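Long-range contacts in exopolygalacturonase (Yersinia enterocolitica, PDB 2UVF), which probably hydrolyses the polygalacturonic acid backbone of pectin from a chain end, as a family 28 glycoside hydrolase built on a parallel beta-helix: residues V480-N485 with F522-V527; G423-N428 with D450-N455; V554-V559 with N578-T583; N455-L460 with N484-D489. One frame throughout, in Å; residues are numbered along the deposited sequence.

Contact 1. Residues V480-N485 with F522-V527; sequences VTFRNN and FTLKNV
Val480 lays its CB over the centre of the Phe522 ring, 3.8 Å from the centroid, a CH-pi contact; both methyls rest there too. Phe482, its CG anti to the backbone N (chi1 -175°), turns CD2 to Leu524 CD1 at 3.5 Å; these four side chains share the inner face. Val527 CG2, from beyond the corner, meets Phe482 CD2, the side chains crossing at about a right angle. The parallel strands run in register, joined by backbone bonds such as Phe482 N to Thr523 O (2.8 Å), with Thr481 beside Thr523 and Arg483 beside Lys525 outside. At the corner, Asn484 and Asn526 set their amides side by side, nearly coplanar. Asn526 ND2 gives a hydrogen bond to Asn484 OD1 (3.0 Å), the acceptor in the amide plane of Asn526; Asn558 ND2 continues this run of asparagines, as known from parallel beta-helices, by binding Asn526 OD1. Lys525 reaches Glu61 and Arg483 Glu454. Strands 448-459 and 551-562 flank the pair, and Leu465 of strand 463-470 packs against both phenylalanines.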
loop_
_atom_site.group_PDB
_atom_site.type_symbol
_atom_site.label_atom_id
_atom_site.label_comp_id
_atom_site.label_asym_id
_atom_site.label_seq_id
_atom_site.Cartn_x
_atom_site.Cartn_y
_atom_site.Cartn_z
ATOM N N VAL A 480 -12.637 -2.706 9.724
ATOM C CA VAL A 480 -12.116 -2.498 8.371
ATOM C C VAL A 480 -13.291 -2.053 7.487
ATOM O O VAL A 480 -14.312 -2.742 7.424
ATOM C CB VAL A 480 -11.452 -3.809 7.816
ATOM C CG1 VAL A 480 -11.249 -3.737 6.315
ATOM C CG2 VAL A 480 -10.119 -4.113 8.524
ATOM N N THR A 481 -13.151 -0.884 6.853
ATOM C CA THR A 481 -14.185 -0.318 5.976
ATOM C C THR A 481 -13.665 -0.216 4.555
ATOM O O THR A 481 -12.585 0.316 4.316
ATOM C CB THR A 481 -14.714 1.084 6.456
ATOM O OG1 THR A 481 -15.373 0.941 7.715
ATOM C CG2 THR A 481 -15.725 1.674 5.467
ATOM N N PHE A 482 -14.457 -0.719 3.620
ATOM C CA PHE A 482 -14.106 -0.709 2.214
ATOM C C PHE A 482 -15.291 -0.116 1.462
ATOM O O PHE A 482 -16.286 -0.782 1.228
ATOM C CB PHE A 482 -13.799 -2.142 1.759
ATOM C CG PHE A 482 -13.306 -2.247 0.348
ATOM C CD1 PHE A 482 -11.935 -2.303 0.081
ATOM C CD2 PHE A 482 -14.202 -2.305 -0.716
ATOM C CE1 PHE A 482 -11.482 -2.428 -1.217
ATOM C CE2 PHE A 482 -13.745 -2.429 -2.003
ATOM C CZ PHE A 482 -12.381 -2.488 -2.255
ATOM N N ARG A 483 -15.167 1.152 1.076
ATOM C CA ARG A 483 -16.322 1.912 0.591
ATOM C C ARG A 483 -15.996 2.886 -0.539
ATOM O O ARG A 483 -14.857 3.277 -0.711
ATOM C CB ARG A 483 -16.999 2.665 1.760
ATOM C CG ARG A 483 -16.209 3.812 2.323
ATOM C CD ARG A 483 -17.063 4.631 3.249
ATOM N NE ARG A 483 -16.394 5.836 3.723
ATOM C CZ ARG A 483 -16.643 6.429 4.894
ATOM N NH1 ARG A 483 -17.536 5.912 5.738
ATOM N NH2 ARG A 483 -15.979 7.523 5.232
ATOM N N ASN A 484 -17.021 3.301 -1.281
ATOM C CA ASN A 484 -16.844 4.333 -2.287
ATOM C C ASN A 484 -15.675 4.003 -3.209
ATOM O O ASN A 484 -14.832 4.840 -3.494
ATOM C CB ASN A 484 -16.642 5.684 -1.627
ATOM C CG ASN A 484 -17.850 6.133 -0.853
ATOM O OD1 ASN A 484 -18.963 5.662 -1.090
ATOM N ND2 ASN A 484 -17.639 7.050 0.082
ATOM N N ASN A 485 -15.652 2.755 -3.660
ATOM C CA ASN A 485 -14.619 2.250 -4.557
ATOM C C ASN A 485 -15.275 1.697 -5.788
ATOM O O ASN A 485 -16.322 1.055 -5.699
ATOM C CB ASN A 485 -13.827 1.114 -3.889
ATOM C CG ASN A 485 -13.062 1.568 -2.680
ATOM O OD1 ASN A 485 -13.077 0.914 -1.635
ATOM N ND2 ASN A 485 -12.391 2.679 -2.800
ATOM N N PHE A 522 -16.570 -5.781 9.637
ATOM C CA PHE A 522 -16.172 -5.424 8.276
ATOM C C PHE A 522 -17.369 -4.806 7.589
ATOM O O PHE A 522 -18.483 -5.324 7.659
ATOM C CB PHE A 522 -15.731 -6.656 7.474
ATOM C CG PHE A 522 -14.261 -6.988 7.595
ATOM C CD1 PHE A 522 -13.642 -7.098 8.842
ATOM C CD2 PHE A 522 -13.494 -7.217 6.445
ATOM C CE1 PHE A 522 -12.290 -7.410 8.939
ATOM C CE2 PHE A 522 -12.130 -7.538 6.545
ATOM C CZ PHE A 522 -11.538 -7.633 7.784
ATOM N N THR A 523 -17.108 -3.707 6.902
ATOM C CA THR A 523 -18.110 -2.967 6.165
ATOM C C THR A 523 -17.720 -2.834 4.691
ATOM O O THR A 523 -16.653 -2.289 4.353
ATOM C CB THR A 523 -18.311 -1.580 6.798
ATOM O OG1 THR A 523 -18.786 -1.756 8.134
ATOM C CG2 THR A 523 -19.306 -0.740 6.007
ATOM N N LEU A 524 -18.601 -3.362 3.839
ATOM C CA LEU A 524 -18.571 -3.159 2.401
ATOM C C LEU A 524 -19.798 -2.328 1.977
ATOM O O LEU A 524 -20.928 -2.781 2.094
ATOM C CB LEU A 524 -18.536 -4.504 1.675
ATOM C CG LEU A 524 -17.923 -4.538 0.268
ATOM C CD1 LEU A 524 -16.435 -4.800 0.343
ATOM C CD2 LEU A 524 -18.601 -5.629 -0.537
ATOM N N LYS A 525 -19.548 -1.109 1.492
ATOM C CA LYS A 525 -20.596 -0.124 1.211
ATOM C C LYS A 525 -20.276 0.681 -0.045
ATOM O O LYS A 525 -19.116 1.051 -0.257
ATOM C CB LYS A 525 -20.729 0.847 2.386
ATOM C CG LYS A 525 -22.087 1.517 2.473
ATOM C CD LYS A 525 -22.300 2.223 3.817
ATOM C CE LYS A 525 -22.180 1.257 5.006
ATOM N NZ LYS A 525 -22.924 1.712 6.238
ATOM N N ASN A 526 -21.299 0.948 -0.864
ATOM C CA ASN A 526 -21.175 1.839 -2.034
ATOM C C ASN A 526 -20.040 1.397 -2.961
ATOM O O ASN A 526 -19.149 2.180 -3.250
ATOM C CB ASN A 526 -20.919 3.295 -1.602
ATOM C CG ASN A 526 -21.963 3.840 -0.631
ATOM O OD1 ASN A 526 -23.050 3.297 -0.490
ATOM N ND2 ASN A 526 -21.625 4.937 0.031
ATOM N N VAL A 527 -20.085 0.137 -3.396
ATOM C CA VAL A 527 -19.025 -0.495 -4.187
ATOM C C VAL A 527 -19.655 -1.125 -5.425
ATOM O O VAL A 527 -20.652 -1.830 -5.337
ATOM C CB VAL A 527 -18.239 -1.576 -3.368
ATOM C CG1 VAL A 527 -17.435 -2.527 -4.285
ATOM C CG2 VAL A 527 -17.343 -0.926 -2.305
#

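Contact 2. Residues G423-N428 with D450-N455; sequences GAWLFN and DILAEN
The indole of Trp425 reaches over the neighbouring strand, its NE1 giving a hydrogen bond to Glu454 OE2 (2.9 Å) on the anti side of the carboxylate, with ring and carboxylate planes 49° apart. Leu452 CD2 approaches Trp425 CD1 at 4.1 Å from outside the indole plane, and Leu452 O lies at the ring edge; on the other side Phe427 sets CE2 over the ring centre. Gln113 also binds Glu454 OE2, and Arg483 pairs with OE1. Successive coils of the parallel beta-helix meet here in register, Leu426 N bonding to Leu452 O (2.8 Å) nearly straight, N-H...O 175°. On the inward face the bumps are smaller: the methyl of Ala424 sits against Ile451 CD1 (3.6 Å), and Ile451, with CG1 beside its backbone N (chi1 -48°), swings that branch to it. Ile451 CG2 then meets Leu426 CD2 at 3.9 Å, filling the step between Ala424 and Leu426. Phe407 of strand 405-408 packs on all three. Ala453 CB lies 4.2 Å from Leu426 CB.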
loop_
_atom_site.group_PDB
_atom_site.type_symbol
_atom_site.label_atom_id
_atom_site.label_comp_id
_atom_site.label_asym_id
_atom_site.label_seq_id
_atom_site.Cartn_x
_atom_site.Cartn_y
_atom_site.Cartn_z
ATOM N N GLY A 423 -4.822 1.962 12.379
ATOM C CA GLY A 423 -5.002 3.267 11.717
ATOM C C GLY A 423 -4.437 3.407 10.309
ATOM O O GLY A 423 -3.298 3.859 10.121
ATOM N N ALA A 424 -5.239 3.042 9.307
ATOM C CA ALA A 424 -4.816 3.179 7.897
ATOM C C ALA A 424 -5.868 3.923 7.062
ATOM O O ALA A 424 -7.047 3.666 7.169
ATOM C CB ALA A 424 -4.549 1.826 7.307
ATOM N N TRP A 425 -5.444 4.838 6.216
ATOM C CA TRP A 425 -6.417 5.542 5.397
ATOM C C TRP A 425 -5.943 5.480 3.951
ATOM O O TRP A 425 -4.886 5.984 3.595
ATOM C CB TRP A 425 -6.653 6.942 5.972
ATOM C CG TRP A 425 -7.672 7.820 5.325
ATOM C CD1 TRP A 425 -8.764 7.455 4.592
ATOM C CD2 TRP A 425 -7.676 9.248 5.373
ATOM N NE1 TRP A 425 -9.447 8.580 4.158
ATOM C CE2 TRP A 425 -8.804 9.693 4.642
ATOM C CE3 TRP A 425 -6.834 10.200 5.973
ATOM C CZ2 TRP A 425 -9.110 11.047 4.498
ATOM C CZ3 TRP A 425 -7.141 11.552 5.828
ATOM C CH2 TRP A 425 -8.275 11.961 5.099
ATOM N N LEU A 426 -6.691 4.763 3.133
ATOM C CA LEU A 426 -6.214 4.485 1.766
ATOM C C LEU A 426 -7.194 5.090 0.775
ATOM O O LEU A 426 -8.274 4.567 0.599
ATOM C CB LEU A 426 -6.051 2.964 1.538
ATOM C CG LEU A 426 -5.225 2.073 2.505
ATOM C CD1 LEU A 426 -3.878 2.706 2.891
ATOM C CD2 LEU A 426 -6.011 1.700 3.748
ATOM N N PHE A 427 -6.815 6.205 0.147
ATOM C CA PHE A 427 -7.735 6.949 -0.712
ATOM C C PHE A 427 -7.107 7.488 -2.008
ATOM O O PHE A 427 -5.914 7.714 -2.070
ATOM C CB PHE A 427 -8.463 8.061 0.088
ATOM C CG PHE A 427 -7.549 9.143 0.649
ATOM C CD1 PHE A 427 -7.358 10.340 -0.045
ATOM C CD2 PHE A 427 -6.912 8.980 1.882
ATOM C CE1 PHE A 427 -6.532 11.364 0.461
ATOM C CE2 PHE A 427 -6.071 9.986 2.405
ATOM C CZ PHE A 427 -5.882 11.177 1.693
ATOM N N ASN A 428 -7.937 7.696 -3.027
ATOM C CA ASN A 428 -7.518 8.276 -4.311
ATOM C C ASN A 428 -6.356 7.538 -4.991
ATOM O O ASN A 428 -5.469 8.157 -5.590
ATOM C CB ASN A 428 -7.219 9.784 -4.174
ATOM C CG ASN A 428 -8.420 10.586 -3.666
ATOM O OD1 ASN A 428 -9.572 10.117 -3.711
ATOM N ND2 ASN A 428 -8.159 11.795 -3.195
ATOM N N ASP A 450 -8.843 -0.558 12.374
ATOM C CA ASP A 450 -9.105 0.843 12.055
ATOM C C ASP A 450 -8.576 1.187 10.669
ATOM O O ASP A 450 -7.810 2.132 10.522
ATOM C CB ASP A 450 -8.498 1.807 13.097
ATOM C CG ASP A 450 -8.860 1.460 14.558
ATOM O OD1 ASP A 450 -9.809 0.674 14.826
ATOM O OD2 ASP A 450 -8.170 2.025 15.454
ATOM N N ILE A 451 -9.016 0.418 9.674
ATOM C CA ILE A 451 -8.579 0.533 8.279
ATOM C C ILE A 451 -9.726 1.107 7.438
ATOM O O ILE A 451 -10.817 0.533 7.403
ATOM C CB ILE A 451 -8.175 -0.876 7.680
ATOM C CG1 ILE A 451 -7.236 -1.696 8.605
ATOM C CG2 ILE A 451 -7.607 -0.756 6.276
ATOM C CD1 ILE A 451 -5.866 -1.041 8.969
ATOM N N LEU A 452 -9.474 2.226 6.753
ATOM C CA LEU A 452 -10.467 2.830 5.831
ATOM C C LEU A 452 -9.968 3.009 4.380
ATOM O O LEU A 452 -9.095 3.832 4.107
ATOM C CB LEU A 452 -11.047 4.155 6.403
ATOM C CG LEU A 452 -12.033 4.948 5.519
ATOM C CD1 LEU A 452 -13.277 4.137 5.162
ATOM C CD2 LEU A 452 -12.430 6.278 6.136
ATOM N N ALA A 453 -10.544 2.240 3.457
ATOM C CA ALA A 453 -10.192 2.315 2.032
ATOM C C ALA A 453 -11.360 2.905 1.196
ATOM O O ALA A 453 -12.348 2.223 0.902
ATOM C CB ALA A 453 -9.765 0.924 1.509
ATOM N N GLU A 454 -11.232 4.178 0.818
ATOM C CA GLU A 454 -12.322 4.888 0.132
ATOM C C GLU A 454 -11.832 5.639 -1.077
ATOM O O GLU A 454 -10.721 6.132 -1.098
ATOM C CB GLU A 454 -13.036 5.866 1.081
ATOM C CG GLU A 454 -12.102 6.841 1.815
ATOM C CD GLU A 454 -12.854 7.853 2.642
ATOM O OE1 GLU A 454 -14.104 7.790 2.652
ATOM O OE2 GLU A 454 -12.198 8.707 3.288
ATOM N N ASN A 455 -12.700 5.744 -2.070
ATOM C CA ASN A 455 -12.504 6.644 -3.209
ATOM C C ASN A 455 -11.276 6.222 -4.010
ATOM O O ASN A 455 -10.414 7.044 -4.347
ATOM C CB ASN A 455 -12.466 8.130 -2.770
ATOM C CG ASN A 455 -13.835 8.654 -2.289
ATOM O OD1 ASN A 455 -14.019 9.021 -1.115
ATOM N ND2 ASN A 455 -14.784 8.713 -3.197
#

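Contact 3. Residues V554-V559 with N578-T583; sequences VHVNNV and NKVTFT
Segments 554-559 and 578-583 run parallel and meet only around their corners, where Asn557 pairs with Asn578 and Val559 with Val580 and four backbone bonds join the segments, two donated by each, from Asn578 N to Val556 O (2.7 Å) to Thr581 N to Val559 O (2.9 Å). Asn558 and Lys579 both adopt left-handed backbone angles there, and the turn is bonded on each side, by Asn558 N to Asn578 O and by Val559 N to Lys579 O. Inside the bend, Val556 CG1 meets Val580 CG2 at 3.6 Å. Each valine is turned with CG1 anti to the backbone N (chi1 175° and -175°), so that CG1 of Val556 and CG2 of Val580 are the branches that meet across the corner. Val559 lies beside Val580 more loosely, CB to CG1 4.4 Å. On the other face Asn557 and Asn578 point the same way, but their amides are turned 66° apart; Asn557 OD1 rests on Asn578 CB at 3.2 Å. Lys579 sets CB beside the backbone of Asn558, while its long chain bends away. The amide of Asn558 turns elsewhere, ND2 to Asn526 OD1 and OD1 to Gln560. Beyond, Trp591 packs on Val580 and meets the Phe582 ring edge-to-face, and Asp602 bonds Lys579 N. The arrangement is a corner between stacked coils of the right-handed parallel beta-helix of family 28, near its C-terminal end.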
loop_
_atom_site.group_PDB
_atom_site.type_symbol
_atom_site.label_atom_id
_atom_site.label_comp_id
_atom_site.label_asym_id
_atom_site.label_seq_id
_atom_site.Cartn_x
_atom_site.Cartn_y
_atom_site.Cartn_z
ATOM N N VAL A 554 -20.288 -8.729 9.675
ATOM C CA VAL A 554 -20.076 -8.213 8.321
ATOM C C VAL A 554 -21.314 -7.418 7.858
ATOM O O VAL A 554 -22.395 -7.977 7.694
ATOM C CB VAL A 554 -19.755 -9.356 7.307
ATOM C CG1 VAL A 554 -19.603 -8.814 5.895
ATOM C CG2 VAL A 554 -18.499 -10.120 7.710
ATOM N N HIS A 555 -21.136 -6.113 7.658
ATOM C CA HIS A 555 -22.210 -5.215 7.195
ATOM C C HIS A 555 -22.000 -4.836 5.725
ATOM O O HIS A 555 -21.064 -4.103 5.396
ATOM C CB HIS A 555 -22.276 -3.948 8.060
ATOM C CG HIS A 555 -21.936 -4.180 9.501
ATOM N ND1 HIS A 555 -22.779 -4.843 10.371
ATOM C CD2 HIS A 555 -20.833 -3.857 10.220
ATOM C CE1 HIS A 555 -22.212 -4.908 11.564
ATOM N NE2 HIS A 555 -21.033 -4.315 11.500
ATOM N N VAL A 556 -22.858 -5.360 4.847
ATOM C CA VAL A 556 -22.769 -5.110 3.402
ATOM C C VAL A 556 -23.988 -4.320 2.892
ATOM O O VAL A 556 -25.125 -4.786 2.998
ATOM C CB VAL A 556 -22.549 -6.424 2.591
ATOM C CG1 VAL A 556 -22.582 -6.156 1.080
ATOM C CG2 VAL A 556 -21.220 -7.082 2.971
ATOM N N ASN A 557 -23.731 -3.124 2.351
ATOM C CA ASN A 557 -24.773 -2.175 1.927
ATOM C C ASN A 557 -24.517 -1.496 0.572
ATOM O O ASN A 557 -23.437 -0.962 0.327
ATOM C CB ASN A 557 -24.991 -1.100 3.005
ATOM C CG ASN A 557 -26.026 -1.514 4.054
ATOM O OD1 ASN A 557 -27.234 -1.593 3.759
ATOM N ND2 ASN A 557 -25.564 -1.773 5.289
ATOM N N ASN A 558 -25.529 -1.516 -0.295
ATOM C CA ASN A 558 -25.499 -0.790 -1.574
ATOM C C ASN A 558 -24.305 -1.132 -2.491
ATOM O O ASN A 558 -23.456 -0.290 -2.785
ATOM C CB ASN A 558 -25.633 0.730 -1.335
ATOM C CG ASN A 558 -25.675 1.537 -2.635
ATOM O OD1 ASN A 558 -26.151 1.052 -3.660
ATOM N ND2 ASN A 558 -25.176 2.780 -2.588
ATOM N N VAL A 559 -24.270 -2.369 -2.968
ATOM C CA VAL A 559 -23.169 -2.861 -3.809
ATOM C C VAL A 559 -23.774 -3.412 -5.100
ATOM O O VAL A 559 -24.794 -4.078 -5.052
ATOM C CB VAL A 559 -22.351 -3.977 -3.053
ATOM C CG1 VAL A 559 -21.357 -4.701 -3.972
ATOM C CG2 VAL A 559 -21.646 -3.415 -1.810
ATOM N N ASN A 578 -27.461 -5.903 2.425
ATOM C CA ASN A 578 -28.540 -5.066 1.924
ATOM C C ASN A 578 -28.245 -4.302 0.636
ATOM O O ASN A 578 -27.217 -3.631 0.516
ATOM C CB ASN A 578 -28.997 -4.110 3.020
ATOM C CG ASN A 578 -29.455 -4.857 4.255
ATOM O OD1 ASN A 578 -29.847 -6.039 4.164
ATOM N ND2 ASN A 578 -29.368 -4.209 5.413
ATOM N N LYS A 579 -29.166 -4.430 -0.318
ATOM C CA LYS A 579 -29.070 -3.765 -1.612
ATOM C C LYS A 579 -27.803 -4.177 -2.353
ATOM O O LYS A 579 -27.050 -3.342 -2.850
ATOM C CB LYS A 579 -29.175 -2.243 -1.459
ATOM C CG LYS A 579 -30.344 -1.794 -0.571
ATOM C CD LYS A 579 -30.149 -0.364 -0.080
ATOM C CE LYS A 579 -30.276 0.622 -1.230
ATOM N NZ LYS A 579 -31.503 0.303 -2.018
ATOM N N VAL A 580 -27.575 -5.485 -2.406
ATOM C CA VAL A 580 -26.526 -6.054 -3.235
ATOM C C VAL A 580 -27.217 -6.539 -4.515
ATOM O O VAL A 580 -27.996 -7.494 -4.480
ATOM C CB VAL A 580 -25.795 -7.228 -2.525
ATOM C CG1 VAL A 580 -24.606 -7.724 -3.374
ATOM C CG2 VAL A 580 -25.342 -6.837 -1.133
ATOM N N THR A 581 -26.939 -5.874 -5.638
ATOM C CA THR A 581 -27.591 -6.198 -6.906
ATOM C C THR A 581 -26.653 -6.896 -7.888
ATOM O O THR A 581 -25.674 -6.297 -8.365
ATOM C CB THR A 581 -28.237 -4.918 -7.575
ATOM O OG1 THR A 581 -29.071 -4.250 -6.626
ATOM C CG2 THR A 581 -29.084 -5.284 -8.809
ATOM N N PHE A 582 -26.971 -8.147 -8.205
ATOM C CA PHE A 582 -26.244 -8.924 -9.212
ATOM C C PHE A 582 -26.992 -8.851 -10.536
ATOM O O PHE A 582 -28.159 -9.241 -10.616
ATOM C CB PHE A 582 -26.121 -10.407 -8.814
ATOM C CG PHE A 582 -25.440 -10.652 -7.480
ATOM C CD1 PHE A 582 -26.136 -10.486 -6.280
ATOM C CD2 PHE A 582 -24.120 -11.116 -7.433
ATOM C CE1 PHE A 582 -25.497 -10.724 -5.042
ATOM C CE2 PHE A 582 -23.479 -11.379 -6.221
ATOM C CZ PHE A 582 -24.160 -11.182 -5.022
ATOM N N THR A 583 -26.336 -8.313 -11.556
ATOM C CA THR A 583 -26.817 -8.377 -12.944
ATOM C C THR A 583 -25.808 -9.209 -13.717
ATOM O O THR A 583 -24.675 -9.308 -13.292
ATOM C CB THR A 583 -26.961 -6.960 -13.561
ATOM O OG1 THR A 583 -25.794 -6.178 -13.254
ATOM C CG2 THR A 583 -28.211 -6.250 -12.981
#

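Contact 4. Residues N455-L460 with N484-D489; sequences NNVMYL and NNAMRD. With SO4 (sulfate ion), chain E.
Asn455 opens the contact with a weak backbone bond, its N 2.7 Å from Asn484 O, and rests its side chain beside that of Asn484. Asn456 then accepts Ala486 N on its O (3.1 Å), while its amide is committed to the preceding coil, ND2 to Leu426 O and OD1 to Asn429. Val457 touches Ala486 lightly through CG2. Met458 lies alongside Met487 on the opposite face, its chain bent at chi2 (73°) and Met458 SD 3.9 Å from Met487 CG. Tyr459 follows, with CG anti to the backbone N (chi1 176°). That torsion carries the ring alongside Arg488, whose CG lies 3.9 Å from Tyr459 CD1, with ring and guanidinium planes 2° apart. Asp489 OD2 approaches the edge of the same ring, 3.4 Å from Tyr459 CE1, and lies above the guanidinium of Arg488 in a long salt bridge that no N-H is aimed at. Arg488 NH2 instead gives two hydrogen bonds to a sulfate, probably from the crystallisation liquor, the closer to O1 at 3.0 Å. Leu460 ends the walk, covering one ring face of Tyr459 with CG and meeting Asp489 CB through CD2. Strands 430-431 and 518-532 flank the pair, Tyr430 and Phe431 packing on the first segment and Val527 and Val529 on Met487, while Phe98 of helix 92-100 covers Val457, Ala486 and Arg488.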
loop_
_atom_site.group_PDB
_atom_site.type_symbol
_atom_site.label_atom_id
_atom_site.label_comp_id
_atom_site.label_asym_id
_atom_site.label_seq_id
_atom_site.Cartn_x
_atom_site.Cartn_y
_atom_site.Cartn_z
ATOM N N ASN A 455 -12.700 5.744 -2.070
ATOM C CA ASN A 455 -12.504 6.644 -3.209
ATOM C C ASN A 455 -11.276 6.222 -4.010
ATOM O O ASN A 455 -10.414 7.044 -4.347
ATOM C CB ASN A 455 -12.466 8.130 -2.770
ATOM C CG ASN A 455 -13.835 8.654 -2.289
ATOM O OD1 ASN A 455 -14.019 9.021 -1.115
ATOM N ND2 ASN A 455 -14.784 8.713 -3.197
ATOM N N ASN A 456 -11.242 4.918 -4.311
ATOM C CA ASN A 456 -10.176 4.264 -5.026
ATOM C C ASN A 456 -10.793 3.620 -6.263
ATOM O O ASN A 456 -11.984 3.294 -6.298
ATOM C CB ASN A 456 -9.486 3.153 -4.177
ATOM C CG ASN A 456 -8.799 3.674 -2.915
ATOM O OD1 ASN A 456 -7.745 4.302 -2.969
ATOM N ND2 ASN A 456 -9.379 3.377 -1.770
ATOM N N VAL A 457 -9.962 3.414 -7.270
ATOM C CA VAL A 457 -10.363 2.693 -8.475
ATOM C C VAL A 457 -9.434 1.478 -8.667
ATOM O O VAL A 457 -8.223 1.592 -8.492
ATOM C CB VAL A 457 -10.366 3.658 -9.716
ATOM C CG1 VAL A 457 -10.081 2.935 -10.979
ATOM C CG2 VAL A 457 -11.705 4.365 -9.805
ATOM N N MET A 458 -10.017 0.320 -8.992
ATOM C CA MET A 458 -9.241 -0.896 -9.249
ATOM C C MET A 458 -9.554 -1.431 -10.644
ATOM O O MET A 458 -10.720 -1.637 -10.984
ATOM C CB MET A 458 -9.570 -1.985 -8.227
ATOM C CG MET A 458 -9.204 -1.679 -6.807
ATOM S SD MET A 458 -10.275 -0.452 -6.026
ATOM C CE MET A 458 -9.700 -0.674 -4.356
ATOM N N TYR A 459 -8.509 -1.657 -11.433
ATOM C CA TYR A 459 -8.656 -2.201 -12.776
ATOM C C TYR A 459 -7.654 -3.325 -12.975
ATOM O O TYR A 459 -6.469 -3.078 -12.912
ATOM C CB TYR A 459 -8.457 -1.077 -13.817
ATOM C CG TYR A 459 -8.488 -1.572 -15.237
ATOM C CD1 TYR A 459 -9.623 -2.190 -15.760
ATOM C CD2 TYR A 459 -7.382 -1.428 -16.062
ATOM C CE1 TYR A 459 -9.639 -2.675 -17.088
ATOM C CE2 TYR A 459 -7.392 -1.885 -17.384
ATOM C CZ TYR A 459 -8.516 -2.498 -17.883
ATOM O OH TYR A 459 -8.499 -2.971 -19.173
ATOM N N LEU A 460 -8.144 -4.553 -13.169
ATOM C CA LEU A 460 -7.344 -5.785 -13.439
ATOM C C LEU A 460 -6.708 -6.434 -12.208
ATOM O O LEU A 460 -6.044 -7.496 -12.310
ATOM C CB LEU A 460 -6.272 -5.596 -14.539
ATOM C CG LEU A 460 -6.717 -5.167 -15.943
ATOM C CD1 LEU A 460 -5.475 -4.884 -16.784
ATOM C CD2 LEU A 460 -7.624 -6.165 -16.624
ATOM N N ASN A 484 -17.021 3.301 -1.281
ATOM C CA ASN A 484 -16.844 4.333 -2.287
ATOM C C ASN A 484 -15.675 4.003 -3.209
ATOM O O ASN A 484 -14.832 4.840 -3.494
ATOM C CB ASN A 484 -16.642 5.684 -1.627
ATOM C CG ASN A 484 -17.850 6.133 -0.853
ATOM O OD1 ASN A 484 -18.963 5.662 -1.090
ATOM N ND2 ASN A 484 -17.639 7.050 0.082
ATOM N N ASN A 485 -15.652 2.755 -3.660
ATOM C CA ASN A 485 -14.619 2.250 -4.557
ATOM C C ASN A 485 -15.275 1.697 -5.788
ATOM O O ASN A 485 -16.322 1.055 -5.699
ATOM C CB ASN A 485 -13.827 1.114 -3.889
ATOM C CG ASN A 485 -13.062 1.568 -2.680
ATOM O OD1 ASN A 485 -13.077 0.914 -1.635
ATOM N ND2 ASN A 485 -12.391 2.679 -2.800
ATOM N N ALA A 486 -14.629 1.907 -6.935
ATOM C CA ALA A 486 -15.101 1.346 -8.186
ATOM C C ALA A 486 -14.097 0.380 -8.775
ATOM O O ALA A 486 -12.903 0.643 -8.782
ATOM C CB ALA A 486 -15.452 2.457 -9.191
ATOM N N MET A 487 -14.591 -0.738 -9.304
ATOM C CA MET A 487 -13.699 -1.799 -9.745
ATOM C C MET A 487 -14.138 -2.434 -11.055
ATOM O O MET A 487 -15.326 -2.575 -11.309
ATOM C CB MET A 487 -13.571 -2.869 -8.664
ATOM C CG MET A 487 -13.431 -2.308 -7.242
ATOM S SD MET A 487 -12.708 -3.486 -6.071
ATOM C CE MET A 487 -14.069 -4.452 -5.509
ATOM N N ARG A 488 -13.170 -2.803 -11.889
ATOM C CA ARG A 488 -13.490 -3.324 -13.222
ATOM C C ARG A 488 -12.503 -4.415 -13.605
ATOM O O ARG A 488 -11.297 -4.247 -13.449
ATOM C CB ARG A 488 -13.503 -2.187 -14.266
ATOM C CG ARG A 488 -13.514 -2.632 -15.716
ATOM C CD ARG A 488 -13.981 -1.565 -16.686
ATOM N NE ARG A 488 -14.732 -2.219 -17.771
ATOM C CZ ARG A 488 -14.238 -2.452 -18.985
ATOM N NH1 ARG A 488 -13.010 -2.039 -19.288
ATOM N NH2 ARG A 488 -14.962 -3.087 -19.896
ATOM N N ASP A 489 -13.018 -5.532 -14.106
ATOM C CA ASP A 489 -12.170 -6.602 -14.622
ATOM C C ASP A 489 -11.251 -7.205 -13.551
ATOM O O ASP A 489 -10.104 -7.552 -13.829
ATOM C CB ASP A 489 -11.357 -6.115 -15.829
ATOM C CG ASP A 489 -12.212 -5.839 -17.050
ATOM O OD1 ASP A 489 -13.375 -6.248 -17.093
ATOM O OD2 ASP A 489 -11.715 -5.220 -17.998
HETATM S S SO4 E . -18.563 -3.897 -20.159
HETATM O O1 SO4 E . -17.914 -2.600 -19.923
HETATM O O2 SO4 E . -19.121 -3.893 -21.515
HETATM O O3 SO4 E . -17.578 -4.978 -20.046
HETATM O O4 SO4 E . -19.650 -4.099 -19.193
#

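In the fold
Contacts 2, 1 and 3 lie on neighbouring coils of the beta-helix: strand 448-459 of contact 2 borders strand 476-490 of contact 1, whose partner 518-532 borders 551-562 of contact 3. Contact 4 continues contacts 1 and 2 round the corner, sharing Asn484 and Asn485 with the former and Asn455 with the latter, and its methionines reach the Phe482 ring. Contacts 2 and 4 are buried. Contact 1 is partly buried, with an apolar inner face and charged groups outside, and contact 3, its centre about 26 Å from the centre of the chain, is the most peripheral and buries least surface. Aromatic and charged groups mark contacts 2 and 4, whereas backbone bonds and valines dominate contact 3.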